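Long-range contacts in necrotic enteritis toxin B (PDB 4I0N), which is a pore-forming toxin of the alpha-hemolysin fold that probably assembles into a beta-barrel pore in host cell membranes: residues A[21-29]-A[41-50]; A[103-114]-A[147-158]. One frame throughout, in Å; residues are numbered along the deposited sequence.

Both contacts reach the same six-stranded antiparallel sheet. Contact 1 pairs two of its inner strands, whereas contact 2 starts at strand 99-104, one of its two edge strands, and gathers the segments at either end of the 115-146 excursion. Their centres lie about 27 Å apart and their nearest atoms about 10 Å, without touching. Strand 113-120 links them indirectly: it leaves contact 2 at Val114 and ends at Tyr120, whose hydroxyl is hydrogen-bonded to Asp48 of contact 1. Asp30, seen to bind magnesium in this protein though not in this chain, has its side chain about 5 Å from that of Ser29 in contact 1; contact 2 lies away from this site.

Contact 1 of 2, residues A[21-29]-A[41-50]; sequences KEAIKYTSS and LSGTFIEDPH
Residues 21-29 and 41-47 pair as the antiparallel arms of a beta hairpin in the six-stranded sheet, and the loop that follows the second arm, residues 48-50, runs on beside the start of the first. Three hydrogen-bonded pairs, Ile24 with Glu47, Tyr26 with Phe45 and Ser28 with Gly43, alternate with non-hydrogen-bonded ones. In the central pair, Tyr26 N reaches Phe45 O at 2.9 Å, and Phe45 N returns to Tyr26 O at 2.8 Å. On the face carrying Tyr26, Phe45 and Glu47, the Tyr26 ring reaches diagonally to the next pair, its CE2 lying 3.7 Å from Glu47 CG. The two side chains cross at about a right angle, and Glu47 bends at its second torsion (chi2 -69°). The other face carries Thr27 beside Thr44, pointing the same way. At the loop end, Lys21 CB lies over one face of the His50 imidazole, a CH-pi contact 4.1 Å from the ring centre, while Glu22 O sits at the ring edge. An Asx turn shapes this loop: His50 N donates to Asp48 OD1 at 2.9 Å, while Asp48 OD2 is hydrogen-bonded to Tyr120 OH and Gly123 N. Beyond the hairpin, strand 14-18 pairs with Ala23 and Lys25, and strand 53-65 with Ser42 and Thr44. His283 stacks on Tyr26, meets Phe45 edge-to-face, and its NE2 is hydrogen-bonded to Glu47 OE2; Leu41 and Phe45 pack against strand 258-279.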
loop_
_atom_site.group_PDB
_atom_site.type_symbol
_atom_site.label_atom_id
_atom_site.label_comp_id
_atom_site.label_asym_id
_atom_site.label_seq_id
_atom_site.Cartn_x
_atom_site.Cartn_y
_atom_site.Cartn_z
ATOM N N LYS A 21 32.100 8.972 13.988
ATOM C CA LYS A 21 32.271 8.651 12.562
ATOM C C LYS A 21 31.307 9.491 11.740
ATOM O O LYS A 21 30.201 9.811 12.204
ATOM C CB LYS A 21 32.043 7.160 12.296
ATOM C CG LYS A 21 32.965 6.261 13.091
ATOM C CD LYS A 21 32.980 4.848 12.586
ATOM C CE LYS A 21 34.010 4.044 13.376
ATOM N NZ LYS A 21 34.777 3.149 12.471
ATOM N N GLU A 22 31.716 9.851 10.526
ATOM C CA GLU A 22 30.863 10.659 9.653
ATOM C C GLU A 22 30.669 10.057 8.250
ATOM O O GLU A 22 31.492 9.283 7.767
ATOM C CB GLU A 22 31.384 12.100 9.569
ATOM C CG GLU A 22 31.421 12.814 10.929
ATOM C CD GLU A 22 31.984 14.226 10.864
ATOM O OE1 GLU A 22 33.029 14.435 10.207
ATOM O OE2 GLU A 22 31.372 15.137 11.473
ATOM N N ALA A 23 29.537 10.385 7.638
ATOM C CA ALA A 23 29.244 10.027 6.252
ATOM C C ALA A 23 28.510 11.206 5.623
ATOM O O ALA A 23 28.256 12.201 6.292
ATOM C CB ALA A 23 28.391 8.760 6.198
ATOM N N ILE A 24 28.171 11.093 4.344
ATOM C CA ILE A 24 27.502 12.182 3.632
ATOM C C ILE A 24 26.178 11.637 3.116
ATOM O O ILE A 24 26.145 10.546 2.550
ATOM C CB ILE A 24 28.336 12.666 2.423
ATOM C CG1 ILE A 24 29.760 13.044 2.867
ATOM C CG2 ILE A 24 27.628 13.852 1.723
ATOM C CD1 ILE A 24 30.766 13.174 1.708
ATOM N N LYS A 25 25.104 12.392 3.315
ATOM C CA LYS A 25 23.811 12.001 2.788
ATOM C C LYS A 25 23.308 12.988 1.732
ATOM O O LYS A 25 23.631 14.174 1.773
ATOM C CB LYS A 25 22.771 11.824 3.906
ATOM C CG LYS A 25 22.350 13.104 4.596
ATOM C CD LYS A 25 21.069 12.917 5.424
ATOM C CE LYS A 25 20.869 14.132 6.338
ATOM N NZ LYS A 25 19.621 14.092 7.173
ATOM N N TYR A 26 22.489 12.471 0.821
ATOM C CA TYR A 26 21.900 13.246 -0.280
ATOM C C TYR A 26 20.447 12.839 -0.364
ATOM O O TYR A 26 20.142 11.656 -0.210
ATOM C CB TYR A 26 22.544 12.872 -1.619
ATOM C CG TYR A 26 24.022 13.098 -1.665
ATOM C CD1 TYR A 26 24.547 14.287 -2.170
ATOM C CD2 TYR A 26 24.906 12.132 -1.178
ATOM C CE1 TYR A 26 25.930 14.497 -2.209
ATOM C CE2 TYR A 26 26.287 12.345 -1.206
ATOM C CZ TYR A 26 26.777 13.526 -1.725
ATOM O OH TYR A 26 28.129 13.744 -1.769
ATOM N N THR A 27 19.560 13.787 -0.652
ATOM C CA THR A 27 18.143 13.457 -0.781
ATOM C C THR A 27 17.594 13.788 -2.160
ATOM O O THR A 27 18.082 14.695 -2.845
ATOM C CB THR A 27 17.280 14.163 0.285
ATOM O OG1 THR A 27 17.507 15.573 0.227
ATOM C CG2 THR A 27 17.622 13.652 1.674
ATOM N N SER A 28 16.590 13.022 -2.578
ATOM C CA SER A 28 15.910 13.280 -3.848
ATOM C C SER A 28 14.516 12.727 -3.756
ATOM O O SER A 28 14.235 11.881 -2.907
ATOM C CB SER A 28 16.687 12.657 -5.021
ATOM O OG SER A 28 16.109 13.057 -6.248
ATOM N N SER A 29 13.621 13.222 -4.596
ATOM C CA SER A 29 12.271 12.669 -4.656
ATOM C C SER A 29 11.703 12.908 -6.041
ATOM O O SER A 29 12.062 13.907 -6.708
ATOM C CB SER A 29 11.367 13.352 -3.609
ATOM O OG SER A 29 10.037 12.822 -3.623
ATOM N N LEU A 41 8.166 8.653 -4.648
ATOM C CA LEU A 41 9.309 7.868 -4.159
ATOM C C LEU A 41 10.415 8.836 -3.767
ATOM O O LEU A 41 10.911 9.604 -4.609
ATOM C CB LEU A 41 9.808 6.877 -5.230
ATOM C CG LEU A 41 10.841 5.856 -4.737
ATOM C CD1 LEU A 41 10.242 4.916 -3.680
ATOM C CD2 LEU A 41 11.367 5.049 -5.903
ATOM N N SER A 42 10.771 8.828 -2.482
ATOM C CA SER A 42 11.792 9.736 -1.958
ATOM C C SER A 42 12.955 8.908 -1.479
ATOM O O SER A 42 12.773 7.792 -0.978
ATOM C CB SER A 42 11.263 10.578 -0.788
ATOM O OG SER A 42 10.107 11.277 -1.213
ATOM N N GLY A 43 14.153 9.465 -1.615
ATOM C CA GLY A 43 15.361 8.710 -1.292
ATOM C C GLY A 43 16.327 9.497 -0.443
ATOM O O GLY A 43 16.451 10.724 -0.588
ATOM N N THR A 44 16.998 8.782 0.456
ATOM C CA THR A 44 18.176 9.316 1.127
ATOM C C THR A 44 19.344 8.402 0.772
ATOM O O THR A 44 19.384 7.250 1.208
ATOM C CB THR A 44 17.987 9.335 2.646
ATOM O OG1 THR A 44 16.756 10.006 2.945
ATOM C CG2 THR A 44 19.156 10.063 3.303
ATOM N N PHE A 45 20.265 8.911 -0.041
ATOM C CA PHE A 45 21.461 8.158 -0.435
ATOM C C PHE A 45 22.540 8.444 0.568
ATOM O O PHE A 45 22.729 9.611 0.956
ATOM C CB PHE A 45 21.974 8.632 -1.811
ATOM C CG PHE A 45 21.035 8.348 -2.969
ATOM C CD1 PHE A 45 21.205 7.213 -3.763
ATOM C CD2 PHE A 45 20.013 9.248 -3.292
ATOM C CE1 PHE A 45 20.352 6.964 -4.839
ATOM C CE2 PHE A 45 19.159 9.004 -4.384
ATOM C CZ PHE A 45 19.335 7.865 -5.152
ATOM N N ILE A 46 23.274 7.409 0.967
ATOM C CA ILE A 46 24.388 7.602 1.890
ATOM C C ILE A 46 25.664 7.183 1.188
ATOM O O ILE A 46 25.723 6.106 0.596
ATOM C CB ILE A 46 24.238 6.786 3.211
ATOM C CG1 ILE A 46 22.926 7.119 3.932
ATOM C CG2 ILE A 46 25.403 7.049 4.153
ATOM C CD1 ILE A 46 21.928 6.010 3.846
ATOM N N GLU A 47 26.657 8.063 1.227
ATOM C CA GLU A 47 28.003 7.754 0.772
ATOM C C GLU A 47 28.804 7.694 2.061
ATOM O O GLU A 47 29.149 8.737 2.645
ATOM C CB GLU A 47 28.556 8.843 -0.162
ATOM C CG GLU A 47 27.793 9.001 -1.475
ATOM C CD GLU A 47 27.950 7.812 -2.427
ATOM O OE1 GLU A 47 28.848 6.957 -2.219
ATOM O OE2 GLU A 47 27.188 7.763 -3.409
ATOM N N ASP A 48 29.064 6.460 2.491
ATOM C CA ASP A 48 29.650 6.154 3.787
ATOM C C ASP A 48 31.059 5.583 3.588
ATOM O O ASP A 48 31.208 4.478 3.062
ATOM C CB ASP A 48 28.734 5.143 4.501
ATOM C CG ASP A 48 29.130 4.878 5.946
ATOM O OD1 ASP A 48 30.183 5.359 6.403
ATOM O OD2 ASP A 48 28.347 4.172 6.646
ATOM N N PRO A 49 32.102 6.336 4.006
ATOM C CA PRO A 49 33.505 5.867 3.948
ATOM C C PRO A 49 33.794 4.700 4.892
ATOM O O PRO A 49 34.888 4.121 4.839
ATOM C CB PRO A 49 34.325 7.090 4.408
ATOM C CG PRO A 49 33.356 8.236 4.534
ATOM C CD PRO A 49 31.977 7.650 4.653
ATOM N N HIS A 50 32.830 4.391 5.761
ATOM C CA HIS A 50 32.971 3.349 6.786
ATOM C C HIS A 50 32.188 2.075 6.448
ATOM O O HIS A 50 32.167 1.128 7.224
ATOM C CB HIS A 50 32.525 3.922 8.134
ATOM C CG HIS A 50 33.205 5.216 8.469
ATOM N ND1 HIS A 50 34.523 5.279 8.864
ATOM C CD2 HIS A 50 32.770 6.499 8.404
ATOM C CE1 HIS A 50 34.867 6.541 9.057
ATOM N NE2 HIS A 50 33.823 7.302 8.780
HETATM O O HOH W 1 34.564 9.668 9.710
#

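Contact 2 of 2, residues A[103-114]-A[147-158]; sequences SIPKNTIDKKDV and ISYEQPDFRTIQ
Gln151 and the Asp110-Arg155 salt bridge hold the middle of this contact, where the antiparallel pairing of 103-114 with 147-158 is interrupted and its register shifts by two residues. Arg155 grips the carboxylate side-on: NE meets Asp110 OD1 at 2.8 Å and NH2 meets OD2 at 3.0 Å, both oxygens lying in the guanidinium plane although the nitrogens approach from above the carboxylate plane. The buried Gln151 amide bridges the break, its NE2 donating to Lys111 O at 2.9 Å, close to straight (168°), and to Ile109 O, which Thr156 N also uses. A hydroxyl relay fixes the other end of this amide, since Tyr149 OH donates to Thr156 OG1 and Thr156 OG1 to Gln151 OE1. Tyr149 is placed in turn by Val114, whose CB sits over the centre of the ring, 3.8 Å from its centroid. Next to the ring edge, Pro105, preceded by a cis peptide bond, sets its CD 3.5 Å from Ile147 CD1. At the far end the extended Gln158 side chain, with CG anti to the backbone N (chi1 -173°), delivers NE2 to Ser103 OG at 2.8 Å. Lys106 curls alongside, so that its NZ meets a lone pair of Gln158 OE1 at 3.0 Å. The Gln151-Phe154 type II turn packs on helix 214-217 through Pro152 and Phe154. Strand 154-162 continues the pairing into strand 165-172, and 113-120 with 144-150 belongs to a three-stranded sheet, consistent with the folded prestem of soluble leukocidin-family monomers, beside strand 219-231.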
loop_
_atom_site.group_PDB
_atom_site.type_symbol
_atom_site.label_atom_id
_atom_site.label_comp_id
_atom_site.label_asym_id
_atom_site.label_seq_id
_atom_site.Cartn_x
_atom_site.Cartn_y
_atom_site.Cartn_z
ATOM N N SER A 103 12.830 -3.806 4.821
ATOM C CA SER A 103 11.661 -3.027 4.413
ATOM C C SER A 103 10.662 -3.015 5.567
ATOM O O SER A 103 10.649 -3.935 6.405
ATOM C CB SER A 103 11.044 -3.625 3.145
ATOM O OG SER A 103 10.518 -4.923 3.381
ATOM N N ILE A 104 9.847 -1.971 5.620
ATOM C CA ILE A 104 8.806 -1.840 6.639
ATOM C C ILE A 104 7.503 -1.413 5.931
ATOM O O ILE A 104 7.540 -0.752 4.881
ATOM C CB ILE A 104 9.185 -0.810 7.757
ATOM C CG1 ILE A 104 9.606 0.538 7.146
ATOM C CG2 ILE A 104 10.273 -1.367 8.703
ATOM C CD1 ILE A 104 9.630 1.710 8.123
ATOM N N PRO A 105 6.341 -1.775 6.492
ATOM C CA PRO A 105 6.137 -2.526 7.731
ATOM C C PRO A 105 6.351 -3.999 7.537
ATOM O O PRO A 105 6.402 -4.471 6.405
ATOM C CB PRO A 105 4.669 -2.225 8.088
ATOM C CG PRO A 105 4.005 -1.962 6.769
ATOM C CD PRO A 105 5.066 -1.392 5.850
ATOM N N LYS A 106 6.489 -4.727 8.646
ATOM C CA LYS A 106 6.816 -6.141 8.554
ATOM C C LYS A 106 5.717 -7.016 9.133
ATOM O O LYS A 106 4.834 -6.532 9.848
ATOM C CB LYS A 106 8.164 -6.452 9.227
ATOM C CG LYS A 106 9.336 -5.597 8.695
ATOM C CD LYS A 106 10.720 -6.297 8.799
ATOM C CE LYS A 106 10.976 -7.286 7.659
ATOM N NZ LYS A 106 10.733 -6.692 6.289
ATOM N N ASN A 107 5.789 -8.310 8.802
ATOM C CA ASN A 107 4.848 -9.298 9.302
ATOM C C ASN A 107 3.396 -8.874 9.055
ATOM O O ASN A 107 3.072 -8.416 7.942
ATOM C CB ASN A 107 5.173 -9.598 10.780
ATOM C CG ASN A 107 6.601 -10.081 10.956
ATOM O OD1 ASN A 107 7.418 -9.438 11.625
ATOM N ND2 ASN A 107 6.919 -11.208 10.328
ATOM N N THR A 108 2.528 -9.025 10.056
ATOM C CA THR A 108 1.124 -8.634 9.920
ATOM C C THR A 108 0.738 -7.642 11.006
ATOM O O THR A 108 1.029 -7.874 12.190
ATOM C CB THR A 108 0.215 -9.853 9.985
ATOM O OG1 THR A 108 0.593 -10.739 8.930
ATOM C CG2 THR A 108 -1.271 -9.487 9.854
ATOM N N ILE A 109 0.086 -6.555 10.599
ATOM C CA ILE A 109 -0.334 -5.489 11.524
ATOM C C ILE A 109 -1.835 -5.299 11.423
ATOM O O ILE A 109 -2.361 -5.007 10.354
ATOM C CB ILE A 109 0.444 -4.165 11.264
ATOM C CG1 ILE A 109 1.947 -4.450 11.409
ATOM C CG2 ILE A 109 -0.056 -3.039 12.198
ATOM C CD1 ILE A 109 2.878 -3.341 11.023
ATOM N N ASP A 110 -2.517 -5.514 12.543
ATOM C CA ASP A 110 -3.960 -5.414 12.601
ATOM C C ASP A 110 -4.378 -4.050 13.174
ATOM O O ASP A 110 -5.551 -3.703 13.101
ATOM C CB ASP A 110 -4.559 -6.500 13.507
ATOM C CG ASP A 110 -4.621 -7.870 12.865
ATOM O OD1 ASP A 110 -4.099 -8.078 11.746
ATOM O OD2 ASP A 110 -5.212 -8.763 13.512
ATOM N N LYS A 111 -3.441 -3.312 13.782
ATOM C CA LYS A 111 -3.743 -2.008 14.408
ATOM C C LYS A 111 -4.174 -1.011 13.348
ATOM O O LYS A 111 -3.625 -1.011 12.240
ATOM C CB LYS A 111 -2.493 -1.439 15.091
ATOM C CG LYS A 111 -1.864 -2.338 16.143
ATOM C CD LYS A 111 -2.837 -2.631 17.269
ATOM C CE LYS A 111 -2.270 -3.603 18.325
ATOM N NZ LYS A 111 -0.867 -3.298 18.716
ATOM N N LYS A 112 -5.112 -0.124 13.688
ATOM C CA LYS A 112 -5.565 0.851 12.696
ATOM C C LYS A 112 -4.411 1.742 12.217
ATOM O O LYS A 112 -4.309 2.058 11.024
ATOM C CB LYS A 112 -6.703 1.719 13.258
ATOM C CG LYS A 112 -7.122 2.855 12.303
ATOM C CD LYS A 112 -8.340 3.619 12.817
ATOM C CE LYS A 112 -8.105 4.245 14.165
ATOM N NZ LYS A 112 -7.236 5.433 14.081
ATOM N N ASP A 113 -3.573 2.190 13.153
ATOM C CA ASP A 113 -2.483 3.098 12.797
ATOM C C ASP A 113 -1.186 2.319 12.690
ATOM O O ASP A 113 -0.726 1.717 13.670
ATOM C CB ASP A 113 -2.329 4.238 13.811
ATOM C CG ASP A 113 -3.558 5.111 13.900
ATOM O OD1 ASP A 113 -4.237 5.291 12.866
ATOM O OD2 ASP A 113 -3.831 5.623 15.006
ATOM N N VAL A 114 -0.618 2.309 11.489
ATOM C CA VAL A 114 0.650 1.631 11.237
ATOM C C VAL A 114 1.751 2.677 11.295
ATOM O O VAL A 114 1.650 3.745 10.674
ATOM C CB VAL A 114 0.650 0.956 9.854
ATOM C CG1 VAL A 114 2.044 0.336 9.521
ATOM C CG2 VAL A 114 -0.473 -0.089 9.807
ATOM N N ILE A 147 7.486 5.656 8.530
ATOM C CA ILE A 147 6.246 5.513 7.778
ATOM C C ILE A 147 5.047 5.650 8.701
ATOM O O ILE A 147 5.138 5.409 9.903
ATOM C CB ILE A 147 6.136 4.150 7.036
ATOM C CG1 ILE A 147 6.080 3.002 8.060
ATOM C CG2 ILE A 147 7.282 3.998 6.022
ATOM C CD1 ILE A 147 5.499 1.713 7.502
ATOM N N SER A 148 3.915 6.026 8.119
ATOM C CA SER A 148 2.678 6.209 8.872
ATOM C C SER A 148 1.510 6.125 7.920
ATOM O O SER A 148 1.470 6.833 6.903
ATOM C CB SER A 148 2.658 7.597 9.552
ATOM O OG SER A 148 1.390 7.848 10.138
ATOM N N TYR A 149 0.557 5.252 8.235
ATOM C CA TYR A 149 -0.729 5.274 7.549
ATOM C C TYR A 149 -1.819 4.673 8.398
ATOM O O TYR A 149 -1.539 3.997 9.380
ATOM C CB TYR A 149 -0.666 4.584 6.167
ATOM C CG TYR A 149 -0.338 3.108 6.178
ATOM C CD1 TYR A 149 -1.345 2.134 6.402
ATOM C CD2 TYR A 149 0.967 2.673 5.969
ATOM C CE1 TYR A 149 -1.037 0.761 6.352
ATOM C CE2 TYR A 149 1.292 1.299 5.937
ATOM C CZ TYR A 149 0.291 0.361 6.141
ATOM O OH TYR A 149 0.617 -0.978 6.099
ATOM N N GLU A 150 -3.061 4.967 8.044
ATOM C CA GLU A 150 -4.192 4.357 8.723
ATOM C C GLU A 150 -4.893 3.312 7.828
ATOM O O GLU A 150 -4.918 3.426 6.582
ATOM C CB GLU A 150 -5.174 5.426 9.223
ATOM C CG GLU A 150 -5.929 6.118 8.118
ATOM C CD GLU A 150 -6.962 7.101 8.625
ATOM O OE1 GLU A 150 -7.337 7.045 9.827
ATOM O OE2 GLU A 150 -7.394 7.933 7.802
ATOM N N GLN A 151 -5.446 2.283 8.467
ATOM C CA GLN A 151 -6.125 1.211 7.729
ATOM C C GLN A 151 -7.389 0.726 8.468
ATOM O O GLN A 151 -7.564 -0.472 8.654
ATOM C CB GLN A 151 -5.151 0.047 7.468
ATOM C CG GLN A 151 -4.560 -0.517 8.782
ATOM C CD GLN A 151 -3.685 -1.747 8.575
ATOM O OE1 GLN A 151 -3.429 -2.145 7.455
ATOM N NE2 GLN A 151 -3.209 -2.339 9.674
ATOM N N PRO A 152 -8.285 1.649 8.869
ATOM C CA PRO A 152 -9.488 1.189 9.615
ATOM C C PRO A 152 -10.228 0.058 8.897
ATOM O O PRO A 152 -10.483 0.154 7.691
ATOM C CB PRO A 152 -10.371 2.441 9.699
ATOM C CG PRO A 152 -9.840 3.346 8.588
ATOM C CD PRO A 152 -8.353 3.090 8.576
ATOM N N ASP A 153 -10.520 -1.003 9.655
ATOM C CA ASP A 153 -11.222 -2.221 9.180
ATOM C C ASP A 153 -10.407 -3.167 8.306
ATOM O O ASP A 153 -10.961 -4.175 7.842
ATOM C CB ASP A 153 -12.531 -1.886 8.434
ATOM C CG ASP A 153 -13.557 -1.181 9.314
ATOM O OD1 ASP A 153 -13.414 -1.144 10.562
ATOM O OD2 ASP A 153 -14.529 -0.672 8.734
ATOM N N PHE A 154 -9.119 -2.851 8.090
ATOM C CA PHE A 154 -8.223 -3.642 7.258
ATOM C C PHE A 154 -7.015 -4.068 8.080
ATOM O O PHE A 154 -6.824 -3.568 9.212
ATOM C CB PHE A 154 -7.739 -2.835 6.031
ATOM C CG PHE A 154 -8.760 -2.685 4.939
ATOM C CD1 PHE A 154 -8.524 -3.246 3.678
ATOM C CD2 PHE A 154 -9.916 -1.912 5.140
ATOM C CE1 PHE A 154 -9.470 -3.069 2.617
ATOM C CE2 PHE A 154 -10.863 -1.720 4.116
ATOM C CZ PHE A 154 -10.638 -2.307 2.843
ATOM N N ARG A 155 -6.225 -4.999 7.538
ATOM C CA ARG A 155 -4.920 -5.351 8.115
ATOM C C ARG A 155 -3.863 -5.330 7.031
ATOM O O ARG A 155 -4.195 -5.428 5.841
ATOM C CB ARG A 155 -4.966 -6.748 8.757
ATOM C CG ARG A 155 -5.383 -7.843 7.799
ATOM C CD ARG A 155 -5.062 -9.249 8.363
ATOM N NE ARG A 155 -5.500 -9.403 9.741
ATOM C CZ ARG A 155 -6.611 -10.040 10.122
ATOM N NH1 ARG A 155 -7.420 -10.602 9.217
ATOM N NH2 ARG A 155 -6.922 -10.111 11.419
ATOM N N THR A 156 -2.604 -5.189 7.435
ATOM C CA THR A 156 -1.483 -5.205 6.506
ATOM C C THR A 156 -0.733 -6.524 6.680
ATOM O O THR A 156 -0.382 -6.901 7.806
ATOM C CB THR A 156 -0.509 -4.063 6.799
ATOM O OG1 THR A 156 -1.175 -2.827 6.535
ATOM C CG2 THR A 156 0.757 -4.182 5.908
ATOM N N ILE A 157 -0.529 -7.231 5.570
ATOM C CA ILE A 157 0.215 -8.496 5.586
ATOM C C ILE A 157 1.398 -8.301 4.655
ATOM O O ILE A 157 1.209 -8.087 3.452
ATOM C CB ILE A 157 -0.660 -9.673 5.082
ATOM C CG1 ILE A 157 -1.938 -9.783 5.945
ATOM C CG2 ILE A 157 0.153 -10.991 5.044
ATOM C CD1 ILE A 157 -3.088 -10.517 5.267
ATOM N N GLN A 158 2.619 -8.336 5.184
ATOM C CA GLN A 158 3.761 -8.335 4.260
ATOM C C GLN A 158 3.894 -9.738 3.671
ATOM O O GLN A 158 4.276 -10.677 4.364
ATOM C CB GLN A 158 5.067 -7.869 4.902
ATOM C CG GLN A 158 6.185 -7.730 3.840
ATOM C CD GLN A 158 7.467 -7.091 4.352
ATOM O OE1 GLN A 158 7.975 -7.452 5.416
ATOM N NE2 GLN A 158 8.014 -6.146 3.571
HETATM O O HOH W 2 7.714 -9.609 6.967
HETATM O O HOH W 3 -6.990 -1.859 11.339
HETATM O O HOH W 4 -7.335 -5.455 11.364
HETATM O O HOH W 5 0.101 5.792 11.850
#